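PDB 7L7W: probable disease resistance protein At5g66900 from Arabidopsis thaliana, which probably serves plant disease resistance as a helper immune receptor that forms a calcium-permeable, nonselective cation channel. Local coordinates for residues Lys22-Lys25 with Val26-Glu30; Cys115-Leu119 with Gln120-His124; Lys38-Ser41 with Lys42-Ser46. The protein carries 2 engineered substitutions. One frame throughout, in Å; residues are numbered along the deposited sequence. Where two conformers were deposited one is given.

Contact 1: residues Lys22-Lys25 with Val26-Glu30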
loop_
_atom_site.group_PDB
_atom_site.type_symbol
_atom_site.label_atom_id
_atom_site.label_comp_id
_atom_site.label_asym_id
_atom_site.label_seq_id
_atom_site.Cartn_x
_atom_site.Cartn_y
_atom_site.Cartn_z
ATOM N N LYS A 22 19.546 23.421 14.017
ATOM C CA LYS A 22 18.243 23.410 14.678
ATOM C C LYS A 22 17.152 22.913 13.726
ATOM O O LYS A 22 16.359 22.003 14.055
ATOM C CB LYS A 22 17.946 24.819 15.196
ATOM C CG LYS A 22 16.489 25.156 15.379
ATOM C CD LYS A 22 16.287 26.650 15.608
ATOM C CE LYS A 22 16.447 27.009 17.073
ATOM N NZ LYS A 22 15.254 27.747 17.590
ATOM N N LEU A 23 17.117 23.492 12.525
ATOM C CA LEU A 23 16.187 23.052 11.501
ATOM C C LEU A 23 16.441 21.608 11.075
ATOM O O LEU A 23 15.510 20.927 10.643
ATOM C CB LEU A 23 16.255 24.009 10.315
ATOM C CG LEU A 23 15.558 23.597 9.023
ATOM C CD1 LEU A 23 14.108 24.028 9.092
ATOM C CD2 LEU A 23 16.232 24.270 7.820
ATOM N N LEU A 24 17.669 21.109 11.210
ATOM C CA LEU A 24 17.890 19.706 10.870
ATOM C C LEU A 24 17.434 18.768 11.989
ATOM O O LEU A 24 16.918 17.676 11.715
ATOM C CB LEU A 24 19.361 19.462 10.547
ATOM C CG LEU A 24 19.621 18.048 10.024
ATOM C CD1 LEU A 24 18.736 17.726 8.790
ATOM C CD2 LEU A 24 21.094 17.891 9.703
ATOM N N LYS A 25 17.629 19.162 13.251
ATOM C CA LYS A 25 17.180 18.320 14.347
ATOM C C LYS A 25 15.666 18.180 14.337
ATOM O O LYS A 25 15.134 17.107 14.676
ATOM C CB LYS A 25 17.659 18.887 15.686
ATOM C CG LYS A 25 17.385 17.980 16.899
ATOM C CD LYS A 25 18.564 17.054 17.200
ATOM C CE LYS A 25 18.102 15.765 17.862
ATOM N NZ LYS A 25 19.193 14.754 17.809
ATOM N N VAL A 26 14.955 19.242 13.944
ATOM C CA VAL A 26 13.500 19.122 13.852
ATOM C C VAL A 26 13.121 18.042 12.842
ATOM O O VAL A 26 12.277 17.172 13.108
ATOM C CB VAL A 26 12.854 20.466 13.481
ATOM C CG1 VAL A 26 11.391 20.235 13.103
ATOM C CG2 VAL A 26 12.967 21.453 14.623
ATOM N N VAL A 27 13.752 18.085 11.666
ATOM C CA VAL A 27 13.420 17.148 10.600
ATOM C C VAL A 27 13.769 15.719 11.017
ATOM O O VAL A 27 13.054 14.764 10.675
ATOM C CB VAL A 27 14.124 17.578 9.294
ATOM C CG1 VAL A 27 13.844 16.599 8.147
ATOM C CG2 VAL A 27 13.667 18.983 8.892
ATOM N N ILE A 28 14.851 15.554 11.790
ATOM C CA ILE A 28 15.208 14.219 12.260
ATOM C C ILE A 28 14.161 13.709 13.234
ATOM O O ILE A 28 13.665 12.576 13.104
ATOM C CB ILE A 28 16.607 14.206 12.894
ATOM C CG1 ILE A 28 17.663 14.551 11.859
ATOM C CG2 ILE A 28 16.926 12.821 13.430
ATOM C CD1 ILE A 28 19.046 14.746 12.483
ATOM N N ASP A 29 13.784 14.531 14.214
ATOM C CA ASP A 29 12.836 14.074 15.221
ATOM C C ASP A 29 11.476 13.777 14.615
ATOM O O ASP A 29 10.753 12.908 15.119
ATOM C CB ASP A 29 12.711 15.111 16.334
ATOM C CG ASP A 29 14.039 15.395 17.016
ATOM O OD1 ASP A 29 14.837 14.440 17.195
ATOM O OD2 ASP A 29 14.287 16.578 17.346
ATOM N N GLU A 30 11.113 14.476 13.536
ATOM C CA GLU A 30 9.859 14.176 12.855
ATOM C C GLU A 30 9.968 12.913 12.008
ATOM O O GLU A 30 9.011 12.139 11.935
ATOM C CB GLU A 30 9.402 15.347 11.981
ATOM C CG GLU A 30 8.901 16.563 12.743
ATOM C CD GLU A 30 7.735 16.279 13.676
ATOM O OE1 GLU A 30 6.994 15.274 13.480
ATOM O OE2 GLU A 30 7.572 17.070 14.634
#
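L24 and I28 meet one turn apart on helix 20-32, part of the four-helix bundle of the RPW8-like coiled-coil (CC-R) domain. The two side chains cross at a slant: the I28 chain, with CG1 beside its backbone N (chi1 -64°) and then extended, reaches back toward the preceding turn, and its CD1 comes 4.2 Å from CG of L24. L24 packs on M48 and L51 of helix 38-60. M48 also receives V27 and I28, so branched, apolar residues suit this buried face.

V27 places CG2 next to the carbonyl oxygen of L23, and its side chain also touches D83 of helix 70-88; L23 meets I79 and E80 of the same helix. E80 and D83 bind nickel in this crystal, so the two aliphatic residues pack on the pair that forms a metal site. On the exposed side V26 brings CG2 close to K22 O.

K25 leaves the helix with CG anti to N and bends at the next bond (chi2 92°), so that its chain crosses D29 at an angle, with CE of K25 3.6 Å from OD1 of D29. NZ of K25 stays 4.4 Å from that OD1, and because D29 was modelled in two conformers any attraction between the charges is doubtful. The ammonium group has a cation-pi partner in F52, and a bound nickel ion lies about 3 Å from the nearest atom of the K25 side chain. Through the backbone run the usual i to i+4 bonds, at 3.1 Å from V26 N to K22 O and 3.0 Å from I28 N to L24 O. The bond from V27 N to L23 O is weak, at 3.5 Å, whereas D29 N reaches K25 O at 2.9 Å.

Contact 2: residues Cys115-Leu119 with Gln120-His124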
loop_
_atom_site.group_PDB
_atom_site.type_symbol
_atom_site.label_atom_id
_atom_site.label_comp_id
_atom_site.label_asym_id
_atom_site.label_seq_id
_atom_site.Cartn_x
_atom_site.Cartn_y
_atom_site.Cartn_z
ATOM N N CYS A 115 27.864 16.470 2.332
ATOM C CA CYS A 115 28.796 16.143 3.404
ATOM C C CYS A 115 30.246 16.056 2.933
ATOM O O CYS A 115 31.118 15.777 3.761
ATOM C CB CYS A 115 28.381 14.830 4.059
ATOM S SG CYS A 115 26.844 14.933 5.027
ATOM N N GLN A 116 30.520 16.271 1.640
ATOM C CA GLN A 116 31.878 16.408 1.123
ATOM C C GLN A 116 32.276 17.874 0.934
ATOM O O GLN A 116 33.168 18.181 0.130
ATOM C CB GLN A 116 32.031 15.653 -0.202
ATOM C CG GLN A 116 31.343 14.292 -0.263
ATOM C CD GLN A 116 31.886 13.307 0.764
ATOM O OE1 GLN A 116 33.102 13.214 0.967
ATOM N NE2 GLN A 116 30.988 12.554 1.407
ATOM N N ILE A 117 31.618 18.779 1.632
ATOM C CA ILE A 117 31.902 20.195 1.487
ATOM C C ILE A 117 33.230 20.510 2.167
ATOM O O ILE A 117 33.530 20.007 3.257
ATOM C CB ILE A 117 30.738 21.020 2.066
ATOM C CG1 ILE A 117 30.934 22.517 1.794
ATOM C CG2 ILE A 117 30.529 20.717 3.547
ATOM C CD1 ILE A 117 30.220 22.993 0.557
ATOM N N ASP A 118 34.051 21.325 1.501
ATOM C CA ASP A 118 35.322 21.806 2.053
ATOM C C ASP A 118 35.061 23.124 2.775
ATOM O O ASP A 118 35.003 24.187 2.149
ATOM C CB ASP A 118 36.355 21.979 0.943
ATOM C CG ASP A 118 37.738 22.369 1.473
ATOM O OD1 ASP A 118 38.680 22.444 0.647
ATOM O OD2 ASP A 118 37.888 22.598 2.701
ATOM N N LEU A 119 34.903 23.060 4.099
ATOM C CA LEU A 119 34.566 24.265 4.850
ATOM C C LEU A 119 35.687 25.292 4.791
ATOM O O LEU A 119 35.426 26.503 4.765
ATOM C CB LEU A 119 34.249 23.913 6.300
ATOM C CG LEU A 119 32.813 23.508 6.602
ATOM C CD1 LEU A 119 32.620 23.376 8.098
ATOM C CD2 LEU A 119 31.851 24.524 6.025
ATOM N N GLN A 120 36.944 24.829 4.789
ATOM C CA GLN A 120 38.061 25.770 4.767
ATOM C C GLN A 120 38.047 26.595 3.489
ATOM O O GLN A 120 38.256 27.812 3.527
ATOM C CB GLN A 120 39.397 25.037 4.922
ATOM C CG GLN A 120 40.486 25.884 5.582
ATOM C CD GLN A 120 41.873 25.676 4.967
ATOM O OE1 GLN A 120 42.073 24.772 4.146
ATOM N NE2 GLN A 120 42.839 26.524 5.358
ATOM N N LEU A 121 37.760 25.956 2.349
ATOM C CA LEU A 121 37.647 26.704 1.103
ATOM C C LEU A 121 36.447 27.631 1.120
ATOM O O LEU A 121 36.485 28.706 0.511
ATOM C CB LEU A 121 37.560 25.755 -0.084
ATOM C CG LEU A 121 38.863 25.649 -0.871
ATOM C CD1 LEU A 121 39.156 26.954 -1.648
ATOM C CD2 LEU A 121 40.014 25.282 0.060
ATOM N N LEU A 122 35.395 27.251 1.838
ATOM C CA LEU A 122 34.213 28.095 1.956
ATOM C C LEU A 122 34.548 29.400 2.662
ATOM O O LEU A 122 34.343 30.496 2.116
ATOM C CB LEU A 122 33.118 27.344 2.712
ATOM C CG LEU A 122 31.692 27.604 2.259
ATOM C CD1 LEU A 122 31.534 27.173 0.812
ATOM C CD2 LEU A 122 30.733 26.861 3.185
ATOM N N GLN A 123 35.081 29.300 3.886
ATOM C CA GLN A 123 35.425 30.518 4.612
ATOM C C GLN A 123 36.575 31.261 3.937
ATOM O O GLN A 123 36.629 32.493 4.007
ATOM C CB GLN A 123 35.731 30.204 6.082
ATOM C CG GLN A 123 37.163 29.903 6.442
ATOM C CD GLN A 123 37.409 30.103 7.931
ATOM O OE1 GLN A 123 37.437 31.233 8.416
ATOM N NE2 GLN A 123 37.553 29.004 8.668
ATOM N N HIS A 124 37.462 30.551 3.231
ATOM C CA HIS A 124 38.481 31.234 2.446
ATOM C C HIS A 124 37.842 32.130 1.400
ATOM O O HIS A 124 38.127 33.333 1.342
ATOM C CB HIS A 124 39.415 30.226 1.776
ATOM C CG HIS A 124 40.292 30.831 0.721
ATOM N ND1 HIS A 124 41.347 31.670 1.018
ATOM C CD2 HIS A 124 40.258 30.733 -0.632
ATOM C CE1 HIS A 124 41.926 32.057 -0.106
ATOM N NE2 HIS A 124 41.288 31.499 -1.122
#
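An aspartate N-cap opens helix 119-127: D118 turns its carboxylate onto the backbone N-H groups of Q120 and L121, which have no carbonyl of a preceding turn to bond. CG stands anti to the backbone N (chi1 -175°), which swings the group forward over the first turn. There OD2 accepts two bonds, both weak: from Q120 N at 3.2 Å, strongly bent at 121°, and from L121 N at 3.4 Å, long but nearly straight. The negative charge probably also gains from the positive end of the helix dipole. The other oxygen, OD1, faces the side chain of L121, whose CB is 3.6 Å from it.

Around this cap lies a hydrophobic staple, in which the residue before the N-cap meets the residue four places after the cap: CD1 of I117 is 4.4 Å from CD1 of L122. The staple ties the last loop residue before the cap to the first turn. I117 also packs on L54 and E71, and L122 on L65, E71 and L72, largely in keeping with their aliphatic character, although E71 touches both. L119 adds a second apolar touch, its CD2 3.8 Å from CD2 of L122, and continues onto K57 and I58 of helix 38-60. Regular backbone bonding then takes over: L122 N binds D118 O at 3.1 Å, and Q123 N binds L119 O at 3.0 Å.

Contact 3: residues Lys38-Ser41 with Lys42-Ser46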
loop_
_atom_site.group_PDB
_atom_site.type_symbol
_atom_site.label_atom_id
_atom_site.label_comp_id
_atom_site.label_asym_id
_atom_site.label_seq_id
_atom_site.Cartn_x
_atom_site.Cartn_y
_atom_site.Cartn_z
ATOM N N LYS A 38 10.823 2.540 6.363
ATOM C CA LYS A 38 12.269 2.563 6.558
ATOM C C LYS A 38 13.006 3.618 5.738
ATOM O O LYS A 38 13.992 4.171 6.244
ATOM C CB LYS A 38 12.864 1.184 6.271
ATOM C CG LYS A 38 12.376 0.100 7.239
ATOM C CD LYS A 38 12.252 0.622 8.656
ATOM C CE LYS A 38 12.035 -0.513 9.640
ATOM N NZ LYS A 38 12.241 -0.058 11.060
ATOM N N PRO A 39 12.609 3.918 4.485
ATOM C CA PRO A 39 13.285 5.019 3.764
ATOM C C PRO A 39 13.324 6.310 4.556
ATOM O O PRO A 39 14.274 7.093 4.417
ATOM C CB PRO A 39 12.447 5.175 2.487
ATOM C CG PRO A 39 11.898 3.801 2.240
ATOM C CD PRO A 39 11.634 3.224 3.617
ATOM N N LEU A 40 12.329 6.552 5.405
ATOM C CA LEU A 40 12.381 7.712 6.280
ATOM C C LEU A 40 13.194 7.421 7.542
ATOM O O LEU A 40 14.251 8.022 7.760
ATOM C CB LEU A 40 10.962 8.162 6.639
ATOM C CG LEU A 40 10.321 9.164 5.673
ATOM C CD1 LEU A 40 8.978 9.630 6.204
ATOM C CD2 LEU A 40 11.241 10.369 5.414
ATOM N N SER A 41 12.726 6.479 8.372
ATOM C CA SER A 41 13.207 6.350 9.748
ATOM C C SER A 41 14.543 5.629 9.865
ATOM O O SER A 41 15.200 5.733 10.909
ATOM C CB SER A 41 12.170 5.622 10.600
ATOM O OG SER A 41 11.948 4.306 10.101
ATOM N N LYS A 42 14.959 4.898 8.838
ATOM C CA LYS A 42 16.287 4.304 8.853
ATOM C C LYS A 42 17.190 5.092 7.903
ATOM O O LYS A 42 18.132 5.758 8.348
ATOM C CB LYS A 42 16.221 2.821 8.469
ATOM C CG LYS A 42 17.282 1.924 9.105
ATOM C CD LYS A 42 17.543 0.684 8.229
ATOM C CE LYS A 42 17.556 1.083 6.750
ATOM N NZ LYS A 42 18.130 0.081 5.789
ATOM N N ASP A 43 16.874 5.070 6.604
ATOM C CA ASP A 43 17.798 5.579 5.591
ATOM C C ASP A 43 17.976 7.096 5.687
ATOM O O ASP A 43 19.112 7.603 5.756
ATOM C CB ASP A 43 17.308 5.174 4.204
ATOM C CG ASP A 43 17.260 3.670 4.033
ATOM O OD1 ASP A 43 18.261 3.014 4.390
ATOM O OD2 ASP A 43 16.219 3.133 3.571
ATOM N N LEU A 44 16.869 7.838 5.707
ATOM C CA LEU A 44 16.996 9.285 5.706
ATOM C C LEU A 44 17.524 9.798 7.043
ATOM O O LEU A 44 18.356 10.713 7.059
ATOM C CB LEU A 44 15.667 9.949 5.341
ATOM C CG LEU A 44 15.833 11.447 5.028
ATOM C CD1 LEU A 44 16.611 11.762 3.713
ATOM C CD2 LEU A 44 14.521 12.211 5.096
ATOM N N VAL A 45 17.093 9.224 8.178
ATOM C CA VAL A 45 17.631 9.769 9.421
ATOM C C VAL A 45 19.088 9.359 9.593
ATOM O O VAL A 45 19.862 10.091 10.215
ATOM C CB VAL A 45 16.814 9.402 10.675
ATOM C CG1 VAL A 45 15.329 9.528 10.422
ATOM C CG2 VAL A 45 17.218 8.065 11.214
ATOM N N SER A 46 19.515 8.234 9.015
ATOM C CA SER A 46 20.937 7.915 9.097
ATOM C C SER A 46 21.759 8.947 8.331
ATOM O O SER A 46 22.774 9.457 8.837
ATOM C CB SER A 46 21.218 6.514 8.568
ATOM O OG SER A 46 21.678 6.588 7.230
#
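L40 lies alongside L44, the two side chains pointing the same way, with CD2 of L40 3.8 Å from CD2 of L44. Both are buried, and their branched ends make one apolar patch at the start of helix 38-60. The backbone beneath them is widened into a pi-type turn, a bulge in which the N-H groups reach back five residues instead of four. L44 N thus binds P39 O at 3.0 Å, rising about 39° out of the plane of that carbonyl, and V45 N binds L40 O at 3.1 Å. K38 O stands at the changeover and is gripped twice, by K42 N at 2.9 Å and by D43 N at 3.0 Å. P39 suits the first turn, where its lack of an N-H costs no helical bond.

S41 sets its hydroxyl between the backbone N and the carbonyl carbon (chi1 61°), from where OG comes within hydrogen-bonding reach of the carbonyl oxygens of F34, K35 and F37, its single proton shared or alternating among them. K38 does something similar with its ammonium group, which donates to K35 O, so two polar side chains hold the incoming loop. On the solvent side K42 bends at chi3 so that NZ forms a salt bridge to OD1 of its neighbour D43, at 3.3 Å. S46 closes the next turn, its OG donating to D43 O at 3.1 Å.

The methyls of V45 lie beside carbonyl oxygens, CG1 by L40 O and CG2 by S41 O, and V45 packs against A31 and K32 of helix 20-32. The patch of L40 and L44 faces helix 97-114, where L40 meets Y100 and L44 meets N108, while P39 rests on T101; L40 also touches F34 in the loop before its helix and F89 in the loop after helix 70-88.

Contact 1 lies nearest the middle of the chain, its centre about 9 Å from the chain's centre; contact 3 is partly buried too, and contact 2, about 16 Å out, is a surface feature. Contacts 1 and 3 belong to successive helices, 20-32 and 38-60, with nearest atoms about 4 Å apart; contact 2 lies on the opposite side of the chain's centre from both. Their chemistry follows position. The regular turns of 22-30 rely mainly on backbone bonds and apolar contacts, with K25 adding a charged group, whereas 38-46, near a helix start, adds a widened turn and hydroxyl and ammonium bonds. At 115-124 a carboxylate partly stands in, through weak bonds, for missing backbone acceptors.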